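Local atomic coordinates of nitroreductase (Bacteroides fragilis NCTC 9343, PDB entry 3EK3), a protein that binds flavin mononucleotide and, judging from its family, probably acts as an NAD(P)H-dependent nitroreductase. Residues A[49-54]-A[98-103]. Residues are numbered along the deposited sequence; the frame is centred on the assembly and turned at random.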
loop_
_atom_site.group_PDB
_atom_site.type_symbol
_atom_site.label_atom_id
_atom_site.label_comp_id
_atom_site.label_asym_id
_atom_site.label_seq_id
_atom_site.Cartn_x
_atom_site.Cartn_y
_atom_site.Cartn_z
ATOM N N TRP A 49 1.379 -11.958 6.112
ATOM C CA TRP A 49 2.311 -11.789 4.995
ATOM C C TRP A 49 3.620 -12.548 5.217
ATOM O O TRP A 49 3.979 -12.927 6.343
ATOM C CB TRP A 49 2.642 -10.304 4.765
ATOM C CG TRP A 49 2.899 -9.458 6.020
ATOM C CD1 TRP A 49 3.566 -9.822 7.165
ATOM C CD2 TRP A 49 2.469 -8.123 6.230
ATOM N NE1 TRP A 49 3.561 -8.806 8.056
ATOM C CE2 TRP A 49 2.894 -7.742 7.509
ATOM C CE3 TRP A 49 1.765 -7.196 5.456
ATOM C CZ2 TRP A 49 2.619 -6.493 8.034
ATOM C CZ3 TRP A 49 1.519 -5.950 5.977
ATOM C CH2 TRP A 49 1.938 -5.616 7.252
ATOM N N HIS A 50 4.341 -12.756 4.122
ATOM C CA HIS A 50 5.717 -13.220 4.180
ATOM C C HIS A 50 6.539 -12.399 3.200
ATOM O O HIS A 50 6.050 -12.021 2.144
ATOM C CB HIS A 50 5.844 -14.695 3.795
ATOM C CG HIS A 50 7.057 -15.356 4.370
ATOM N ND1 HIS A 50 7.101 -15.834 5.663
ATOM C CD2 HIS A 50 8.280 -15.587 3.840
ATOM C CE1 HIS A 50 8.309 -16.326 5.905
ATOM N NE2 HIS A 50 9.043 -16.180 4.816
ATOM N N PHE A 51 7.786 -12.157 3.586
ATOM C CA PHE A 51 8.736 -11.389 2.821
ATOM C C PHE A 51 9.934 -12.288 2.532
ATOM O O PHE A 51 10.684 -12.609 3.443
ATOM C CB PHE A 51 9.196 -10.175 3.631
ATOM C CG PHE A 51 8.066 -9.379 4.276
ATOM C CD1 PHE A 51 7.116 -8.770 3.513
ATOM C CD2 PHE A 51 7.957 -9.277 5.665
ATOM C CE1 PHE A 51 6.098 -8.020 4.101
ATOM C CE2 PHE A 51 6.925 -8.530 6.267
ATOM C CZ PHE A 51 5.981 -7.920 5.457
ATOM N N THR A 52 10.093 -12.704 1.275
ATOM C CA THR A 52 11.163 -13.609 0.865
ATOM C C THR A 52 12.165 -12.800 0.055
ATOM O O THR A 52 11.931 -12.479 -1.108
ATOM C CB THR A 52 10.614 -14.824 0.057
ATOM O OG1 THR A 52 9.576 -15.450 0.816
ATOM C CG2 THR A 52 11.718 -15.850 -0.181
ATOM N N ALA A 53 13.265 -12.417 0.709
ATOM C CA ALA A 53 14.284 -11.603 0.084
ATOM C C ALA A 53 15.274 -12.506 -0.637
ATOM O O ALA A 53 16.020 -13.248 -0.011
ATOM C CB ALA A 53 15.000 -10.720 1.117
ATOM N N VAL A 54 15.273 -12.454 -1.963
ATOM C CA VAL A 54 16.155 -13.277 -2.763
ATOM C C VAL A 54 17.322 -12.423 -3.252
ATOM O O VAL A 54 17.125 -11.496 -4.030
ATOM C CB VAL A 54 15.431 -13.899 -3.967
ATOM C CG1 VAL A 54 16.380 -14.841 -4.766
ATOM C CG2 VAL A 54 14.197 -14.658 -3.493
ATOM N N VAL A 98 12.641 -8.760 -3.344
ATOM C CA VAL A 98 11.840 -9.195 -2.200
ATOM C C VAL A 98 10.452 -9.583 -2.688
ATOM O O VAL A 98 9.687 -8.759 -3.243
ATOM C CB VAL A 98 11.687 -8.142 -1.135
ATOM C CG1 VAL A 98 11.026 -8.710 0.129
ATOM C CG2 VAL A 98 13.026 -7.581 -0.775
ATOM N N ILE A 99 10.141 -10.855 -2.522
ATOM C CA ILE A 99 8.836 -11.369 -2.903
ATOM C C ILE A 99 7.876 -11.200 -1.727
ATOM O O ILE A 99 8.107 -11.764 -0.669
ATOM C CB ILE A 99 8.929 -12.877 -3.266
ATOM C CG1 ILE A 99 9.933 -13.073 -4.417
ATOM C CG2 ILE A 99 7.545 -13.440 -3.646
ATOM C CD1 ILE A 99 10.327 -14.514 -4.700
ATOM N N VAL A 100 6.791 -10.455 -1.935
ATOM C CA VAL A 100 5.879 -10.123 -0.827
ATOM C C VAL A 100 4.594 -10.917 -1.085
ATOM O O VAL A 100 3.905 -10.707 -2.077
ATOM C CB VAL A 100 5.650 -8.600 -0.665
ATOM C CG1 VAL A 100 4.704 -8.316 0.550
ATOM C CG2 VAL A 100 7.004 -7.828 -0.425
ATOM N N SER A 101 4.291 -11.850 -0.176
ATOM C CA SER A 101 3.181 -12.795 -0.383
ATOM C C SER A 101 2.213 -12.715 0.792
ATOM O O SER A 101 2.560 -12.220 1.828
ATOM C CB SER A 101 3.697 -14.222 -0.537
ATOM O OG SER A 101 4.360 -14.714 0.623
ATOM N N ASN A 102 1.009 -13.245 0.616
ATOM C CA ASN A 102 0.036 -13.270 1.703
ATOM C C ASN A 102 -0.923 -14.374 1.409
ATOM O O ASN A 102 -1.061 -14.767 0.264
ATOM C CB ASN A 102 -0.685 -11.911 1.795
ATOM C CG ASN A 102 -1.280 -11.613 3.200
ATOM O OD1 ASN A 102 -1.209 -12.421 4.121
ATOM N ND2 ASN A 102 -1.900 -10.441 3.332
ATOM N N GLU A 103 -1.600 -14.859 2.447
ATOM C CA GLU A 103 -2.719 -15.751 2.236
ATOM C C GLU A 103 -3.867 -14.927 1.669
ATOM O O GLU A 103 -4.072 -13.772 2.011
ATOM C CB GLU A 103 -3.094 -16.469 3.529
ATOM C CG GLU A 103 -3.581 -15.595 4.629
ATOM C CD GLU A 103 -3.917 -16.391 5.920
ATOM O OE1 GLU A 103 -3.108 -17.271 6.334
ATOM O OE2 GLU A 103 -4.995 -16.104 6.491
HETATM O O HOH W 1 7.135 -14.331 0.168
#
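Phe51 CG stands anti to its own carbonyl carbon (chi1 -48°), while Val100 CG1 lies opposite the backbone N (chi1 -179°). Phe51 and Val100 form a non-hydrogen-bonded pair, which puts both side chains on one face of the sheet; these torsions lay them side by side, pointing the same way. Val100 CG1 meets the edge of the phenyl ring near its plane, 3.8 Å from Phe51 CE1, and the tip of the ring, CZ, rests on one face of the Trp49 indole, offset toward its rim. Helix 109-126 covers this side through Ala116 and Met120, against which Phe51 packs. Farther along the same face Ala53 CB touches Val98 CG2 at 4.2 Å. Two hydrogen-bonded pairs, His50 with Ser101 and Thr52 with Ile99, hold the antiparallel strands together through four backbone bonds. The shortest is Ile99 N to Thr52 O, 2.8 Å. Strand 50-54 is an outermost strand of the chain's own antiparallel sheet in this nitroreductase fold, with strand 96-102 next to it and strand 160-168 beyond; the other edge of strand 50-54 pairs in parallel with a strand of the second subunit, so the sheet runs on across the dimer interface. On the other face, water 1 links the strands: it donates to Ile99 O at 2.9 Å and is hydrogen-bonded to Thr52 OG1 and Ser101 OG, each at 2.8 Å. Ser101 OG is also bonded to His159, and His50 NE2 to Thr187 of the second subunit. Val54 CG2 and Ile99 CD1 meet at 4.1 Å. At the opposite end, Trp49 CA approaches Ser101 O in a CA-H...O contact of 3.2 Å, and the Trp49 side chain lies near a bound flavin mononucleotide.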